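Local coordinates for protein EvdO2 (Micromonospora carbonacea, PDB 4XAB) that probably acts as a metal- and 2-oxoglutarate-dependent oxygenase that carries out an oxidative cyclization in orthosomycin antibiotic biosynthesis, at residues C159-L163 with A206-D210; P137-G143 with M234-V240. All coordinates share one frame; numbering follows the deposited sequence.

Contact 1 (C159-L163 with A206-D210); sequences CLHYL and AVVHD
The rings of Tyr162 and His209 meet obliquely, planes 53° apart and centroids 5.2 Å from each other, with ND1 of His209 lying at the edge of the phenol, in its plane. Val207 CB approaches another part of that edge, and Phe23, on strand 23-26, stacks its ring with the phenol. The two strands belong to opposing sheets of the double-stranded beta-helix, the cupin-type barrel of the phytanoyl-CoA dioxygenase family: strand 160-162 is the middle strand of the three-stranded sheet, and strand 206-210 belongs to the larger one. Their axes pass 9.7 Å apart at 38°, too far for backbone pairing, so side chains fill the interior between them.

Tyr162 OH and His209 ND1 share a hydrogen bond of 2.8 Å. The imidazole is held at both nitrogens, because NE2 bonds to Asp131 OD2, a carboxylate that belongs to the nickel site with His129 and His215. Through this bond His209 is a second-shell residue, linking the phenol to the metal-site aspartate; its side chain comes within about 4 Å of the nickel ion at the nearest atoms. Its CG sits between the backbone N and the carbonyl carbon (chi1 59°), which swings the imidazole beside Tyr162, and Tyr162 CE2 lies 3.4 Å from His209 CB.

Toward the N-terminal ends of the two segments the contact turns apolar. Leu160 extends CD1 to Val207 CG2 at 3.7 Å, and Trp147 touches both residues. The same Leu160 side chain lies about 4 Å at nearest atoms from a bound imidazole, probably from the crystallisation liquor, which may mark a pocket. On the valine, CG2 is the branch shared by both partners: it meets Leu160 CD1 and also packs 3.2 Å from Tyr162 OH.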
loop_
_atom_site.group_PDB
_atom_site.type_symbol
_atom_site.label_atom_id
_atom_site.label_comp_id
_atom_site.label_asym_id
_atom_site.label_seq_id
_atom_site.Cartn_x
_atom_site.Cartn_y
_atom_site.Cartn_z
ATOM N N CYS A 159 1.615 -8.343 7.501
ATOM C CA CYS A 159 2.571 -7.781 6.551
ATOM C C CYS A 159 2.195 -8.213 5.134
ATOM O O CYS A 159 1.347 -9.081 4.947
ATOM C CB CYS A 159 4.002 -8.214 6.889
ATOM S SG CYS A 159 4.377 -9.922 6.497
ATOM N N LEU A 160 2.811 -7.585 4.137
ATOM C CA LEU A 160 2.539 -7.903 2.740
ATOM C C LEU A 160 3.311 -9.133 2.288
ATOM O O LEU A 160 4.411 -9.406 2.764
ATOM C CB LEU A 160 2.905 -6.715 1.835
ATOM C CG LEU A 160 2.091 -5.447 2.121
ATOM C CD1 LEU A 160 2.369 -4.346 1.112
ATOM C CD2 LEU A 160 0.621 -5.776 2.149
ATOM N N HIS A 161 2.709 -9.848 1.350
ATOM C CA HIS A 161 3.316 -10.967 0.656
ATOM C C HIS A 161 3.245 -10.653 -0.826
ATOM O O HIS A 161 2.249 -10.097 -1.282
ATOM C CB HIS A 161 2.569 -12.277 0.917
ATOM C CG HIS A 161 2.407 -12.622 2.367
ATOM N ND1 HIS A 161 2.769 -13.850 2.880
ATOM C CD2 HIS A 161 1.853 -11.935 3.395
ATOM C CE1 HIS A 161 2.478 -13.891 4.169
ATOM N NE2 HIS A 161 1.924 -12.740 4.508
ATOM N N TYR A 162 4.261 -11.050 -1.577
ATOM C CA TYR A 162 4.297 -10.797 -3.019
ATOM C C TYR A 162 4.469 -12.044 -3.867
ATOM O O TYR A 162 4.998 -13.050 -3.404
ATOM C CB TYR A 162 5.448 -9.850 -3.355
ATOM C CG TYR A 162 5.318 -8.492 -2.753
ATOM C CD1 TYR A 162 6.093 -8.121 -1.665
ATOM C CD2 TYR A 162 4.440 -7.568 -3.278
ATOM C CE1 TYR A 162 5.999 -6.864 -1.128
ATOM C CE2 TYR A 162 4.321 -6.325 -2.742
ATOM C CZ TYR A 162 5.102 -5.970 -1.658
ATOM O OH TYR A 162 4.993 -4.704 -1.128
ATOM N N LEU A 163 4.047 -11.958 -5.130
ATOM C CA LEU A 163 4.407 -12.968 -6.122
ATOM C C LEU A 163 5.581 -12.455 -6.941
ATOM O O LEU A 163 5.391 -11.623 -7.827
ATOM C CB LEU A 163 3.229 -13.286 -7.054
ATOM C CG LEU A 163 3.576 -14.398 -8.046
ATOM C CD1 LEU A 163 3.596 -15.730 -7.331
ATOM C CD2 LEU A 163 2.604 -14.430 -9.229
ATOM N N ALA A 206 10.028 -0.100 4.945
ATOM C CA ALA A 206 9.016 -0.012 3.891
ATOM C C ALA A 206 9.176 -1.124 2.900
ATOM O O ALA A 206 10.260 -1.680 2.728
ATOM C CB ALA A 206 9.079 1.334 3.159
ATOM N N VAL A 207 8.076 -1.439 2.221
ATOM C CA VAL A 207 8.154 -2.259 1.043
ATOM C C VAL A 207 7.698 -1.391 -0.118
ATOM O O VAL A 207 6.850 -0.491 0.034
ATOM C CB VAL A 207 7.295 -3.544 1.144
ATOM C CG1 VAL A 207 7.929 -4.520 2.122
ATOM C CG2 VAL A 207 5.893 -3.208 1.574
ATOM N N VAL A 208 8.329 -1.634 -1.248
ATOM C CA VAL A 208 8.028 -0.913 -2.488
ATOM C C VAL A 208 7.556 -1.917 -3.532
ATOM O O VAL A 208 8.214 -2.926 -3.727
ATOM C CB VAL A 208 9.277 -0.181 -3.001
ATOM C CG1 VAL A 208 8.945 0.656 -4.236
ATOM C CG2 VAL A 208 9.883 0.684 -1.879
ATOM N N HIS A 209 6.436 -1.670 -4.215
ATOM C CA HIS A 209 6.053 -2.598 -5.280
ATOM C C HIS A 209 5.436 -1.914 -6.479
ATOM O O HIS A 209 4.747 -0.895 -6.369
ATOM C CB HIS A 209 5.081 -3.693 -4.787
ATOM C CG HIS A 209 3.795 -3.178 -4.218
ATOM N ND1 HIS A 209 3.615 -2.966 -2.866
ATOM C CD2 HIS A 209 2.613 -2.872 -4.809
ATOM C CE1 HIS A 209 2.388 -2.525 -2.654
ATOM N NE2 HIS A 209 1.756 -2.468 -3.813
ATOM N N ASP A 210 5.696 -2.528 -7.620
ATOM C CA ASP A 210 5.159 -2.092 -8.910
ATOM C C ASP A 210 3.630 -2.203 -8.961
ATOM O O ASP A 210 3.035 -3.024 -8.271
ATOM C CB ASP A 210 5.791 -2.926 -10.026
ATOM C CG ASP A 210 5.417 -2.434 -11.415
ATOM O OD1 ASP A 210 4.458 -2.964 -12.025
ATOM O OD2 ASP A 210 6.083 -1.504 -11.890
#

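Contact 2 (P137-G143 with M234-V240); sequences PRWRRRG and MSAPAEV
Arg140 and Ala238 form an antiparallel hydrogen-bonded pair, N to O and O to N at 2.8 Å each, and Val240 N reaches Arg138 O; nearer the barrel, Gly143 and Met234 form a non-hydrogen-bonded pair, with the register shifted by one residue. At the shift the Ser235 hydroxyl accepts from Arg142 N (3.0 Å) and donates to Ala236 O, while Ser235 N bonds to Arg142 O. Arg141 spans the same place: CG lies beside the backbone N (chi1 -66°) and the chain then runs extended, which carries the guanidinium between Pro237 and Met234. Pro237 CD lies over one face and Met234 CE over the opposite one, both offset toward the rim. Arg141 NH1 donates to Ser235 O at 2.9 Å, bent to 142° at the hydrogen, and makes a salt bridge to Glu110. Trp139 lays CZ3 3.5 Å from Glu239 CA, its CB against Pro237 CB. Val240 points CG2 at Pro137 O and Arg140 CB, and a water donates to both Arg138 O and Val240 O. The whole is a two-stranded antiparallel extension, interrupted by a register shift, at the surface end of the larger sheet of the double-stranded beta-helix.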
loop_
_atom_site.group_PDB
_atom_site.type_symbol
_atom_site.label_atom_id
_atom_site.label_comp_id
_atom_site.label_asym_id
_atom_site.label_seq_id
_atom_site.Cartn_x
_atom_site.Cartn_y
_atom_site.Cartn_z
ATOM N N PRO A 137 -8.180 0.506 -18.042
ATOM C CA PRO A 137 -7.300 -0.173 -19.008
ATOM C C PRO A 137 -7.020 0.662 -20.248
ATOM O O PRO A 137 -6.157 0.314 -21.071
ATOM C CB PRO A 137 -8.085 -1.442 -19.368
ATOM C CG PRO A 137 -9.526 -1.088 -19.074
ATOM C CD PRO A 137 -9.478 -0.178 -17.886
ATOM N N ARG A 138 -7.750 1.761 -20.390
ATOM C CA ARG A 138 -7.564 2.646 -21.537
ATOM C C ARG A 138 -6.337 3.549 -21.405
ATOM O O ARG A 138 -5.903 4.164 -22.384
ATOM C CB ARG A 138 -8.812 3.513 -21.746
ATOM C CG ARG A 138 -10.034 2.713 -22.134
ATOM C CD ARG A 138 -11.259 3.602 -22.187
ATOM N NE ARG A 138 -11.643 4.118 -20.868
ATOM C CZ ARG A 138 -12.699 4.908 -20.669
ATOM N NH1 ARG A 138 -13.458 5.263 -21.695
ATOM N NH2 ARG A 138 -13.001 5.338 -19.441
ATOM N N TRP A 139 -5.773 3.621 -20.203
ATOM C CA TRP A 139 -4.714 4.581 -19.912
ATOM C C TRP A 139 -3.659 3.931 -19.030
ATOM O O TRP A 139 -3.939 3.547 -17.893
ATOM C CB TRP A 139 -5.293 5.821 -19.229
ATOM C CG TRP A 139 -6.264 6.497 -20.112
ATOM C CD1 TRP A 139 -7.633 6.373 -20.096
ATOM C CD2 TRP A 139 -5.949 7.354 -21.213
ATOM N NE1 TRP A 139 -8.183 7.133 -21.108
ATOM C CE2 TRP A 139 -7.173 7.739 -21.809
ATOM C CE3 TRP A 139 -4.752 7.860 -21.739
ATOM C CZ2 TRP A 139 -7.232 8.592 -22.902
ATOM C CZ3 TRP A 139 -4.815 8.703 -22.844
ATOM C CH2 TRP A 139 -6.046 9.067 -23.407
ATOM N N ARG A 140 -2.447 3.816 -19.556
ATOM C CA ARG A 140 -1.407 3.096 -18.838
ATOM C C ARG A 140 -0.534 4.079 -18.083
ATOM O O ARG A 140 -0.159 5.116 -18.606
ATOM C CB ARG A 140 -0.574 2.251 -19.809
ATOM C CG ARG A 140 0.458 1.347 -19.131
ATOM C CD ARG A 140 1.219 0.510 -20.150
ATOM N NE ARG A 140 2.301 -0.264 -19.539
ATOM C CZ ARG A 140 3.555 0.167 -19.420
ATOM N NH1 ARG A 140 3.891 1.373 -19.864
ATOM N NH2 ARG A 140 4.476 -0.604 -18.854
ATOM N N ARG A 141 -0.234 3.766 -16.828
ATOM C CA ARG A 141 0.725 4.561 -16.069
ATOM C C ARG A 141 1.804 3.623 -15.566
ATOM O O ARG A 141 1.492 2.505 -15.174
ATOM C CB ARG A 141 0.070 5.252 -14.872
ATOM C CG ARG A 141 -0.960 6.331 -15.201
ATOM C CD ARG A 141 -1.584 6.789 -13.887
ATOM N NE ARG A 141 -2.708 7.703 -14.061
ATOM C CZ ARG A 141 -2.609 9.025 -14.010
ATOM N NH1 ARG A 141 -1.427 9.601 -13.822
ATOM N NH2 ARG A 141 -3.692 9.776 -14.167
ATOM N N ARG A 142 3.058 4.060 -15.613
ATOM C CA ARG A 142 4.104 3.387 -14.850
ATOM C C ARG A 142 4.028 3.894 -13.421
ATOM O O ARG A 142 3.730 5.058 -13.179
ATOM C CB ARG A 142 5.479 3.643 -15.453
ATOM C CG ARG A 142 5.590 3.160 -16.881
ATOM C CD ARG A 142 6.997 2.735 -17.230
ATOM N NE ARG A 142 7.914 3.865 -17.328
ATOM C CZ ARG A 142 8.974 4.039 -16.545
ATOM N NH1 ARG A 142 9.261 3.154 -15.599
ATOM N NH2 ARG A 142 9.756 5.095 -16.721
ATOM N N GLY A 143 4.288 3.036 -12.454
ATOM C CA GLY A 143 4.198 3.528 -11.099
ATOM C C GLY A 143 4.493 2.505 -10.049
ATOM O O GLY A 143 4.684 1.319 -10.330
ATOM N N MET A 234 3.533 7.897 -9.695
ATOM C CA MET A 234 3.163 7.361 -10.993
ATOM C C MET A 234 3.401 8.354 -12.111
ATOM O O MET A 234 3.457 9.559 -11.885
ATOM C CB MET A 234 1.700 6.952 -10.980
ATOM C CG MET A 234 0.782 8.125 -10.808
ATOM S SD MET A 234 -0.852 7.562 -10.328
ATOM C CE MET A 234 -1.692 9.121 -10.104
ATOM N N SER A 235 3.513 7.832 -13.327
ATOM C CA SER A 235 3.668 8.679 -14.503
ATOM C C SER A 235 2.321 9.228 -14.924
ATOM O O SER A 235 1.277 8.726 -14.501
ATOM C CB SER A 235 4.263 7.885 -15.654
ATOM O OG SER A 235 3.287 6.985 -16.154
ATOM N N ALA A 236 2.351 10.251 -15.766
ATOM C CA ALA A 236 1.163 10.665 -16.506
ATOM C C ALA A 236 0.629 9.482 -17.317
ATOM O O ALA A 236 1.385 8.575 -17.682
ATOM C CB ALA A 236 1.486 11.844 -17.420
ATOM N N PRO A 237 -0.679 9.485 -17.608
ATOM C CA PRO A 237 -1.260 8.363 -18.348
ATOM C C PRO A 237 -0.917 8.401 -19.835
ATOM O O PRO A 237 -0.804 9.479 -20.410
ATOM C CB PRO A 237 -2.766 8.552 -18.135
ATOM C CG PRO A 237 -2.935 10.018 -17.996
ATOM C CD PRO A 237 -1.688 10.506 -17.269
ATOM N N ALA A 238 -0.739 7.227 -20.429
ATOM C CA ALA A 238 -0.497 7.097 -21.858
ATOM C C ALA A 238 -1.619 6.285 -22.501
ATOM O O ALA A 238 -2.074 5.288 -21.934
ATOM C CB ALA A 238 0.851 6.434 -22.106
ATOM N N GLU A 239 -2.046 6.696 -23.689
ATOM C CA GLU A 239 -3.147 6.022 -24.369
ATOM C C GLU A 239 -2.798 4.590 -24.775
ATOM O O GLU A 239 -1.801 4.354 -25.448
ATOM C CB GLU A 239 -3.566 6.810 -25.596
ATOM C CG GLU A 239 -4.747 6.196 -26.318
ATOM C CD GLU A 239 -5.108 6.949 -27.560
ATOM O OE1 GLU A 239 -4.319 7.832 -27.975
ATOM O OE2 GLU A 239 -6.181 6.655 -28.126
ATOM N N VAL A 240 -3.628 3.641 -24.352
ATOM C CA VAL A 240 -3.483 2.243 -24.750
ATOM C C VAL A 240 -4.272 1.956 -26.027
ATOM O O VAL A 240 -5.490 2.153 -26.076
ATOM C CB VAL A 240 -3.959 1.281 -23.622
ATOM C CG1 VAL A 240 -3.847 -0.173 -24.082
ATOM C CG2 VAL A 240 -3.184 1.518 -22.334
HETATM O O HOH W 1 -7.272 3.760 -24.849
#

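After the N-terminal helices and strands, the chain reaches 137-143, where strand 139-149 begins at the surface and runs into the larger sheet. It then crosses to the smaller sheet at 159-163 and returns to the larger one at 206-210, where contact 1 closes a loop of 42 intervening residues. After strand 215-217 of the smaller sheet, strand 226-234 leads into 234-240, where contact 2 closes a longer loop with contact 1 nested inside it. Contact 1 bridges the two sheets beside the metal; contact 2, its centre 21 Å away, joins the start of strand 139-149 to the segment after strand 226-234, at the surface. Strands 206-210 and 139-149 are sheet neighbours, and Asp210 packs against Gly143 where the contacts meet.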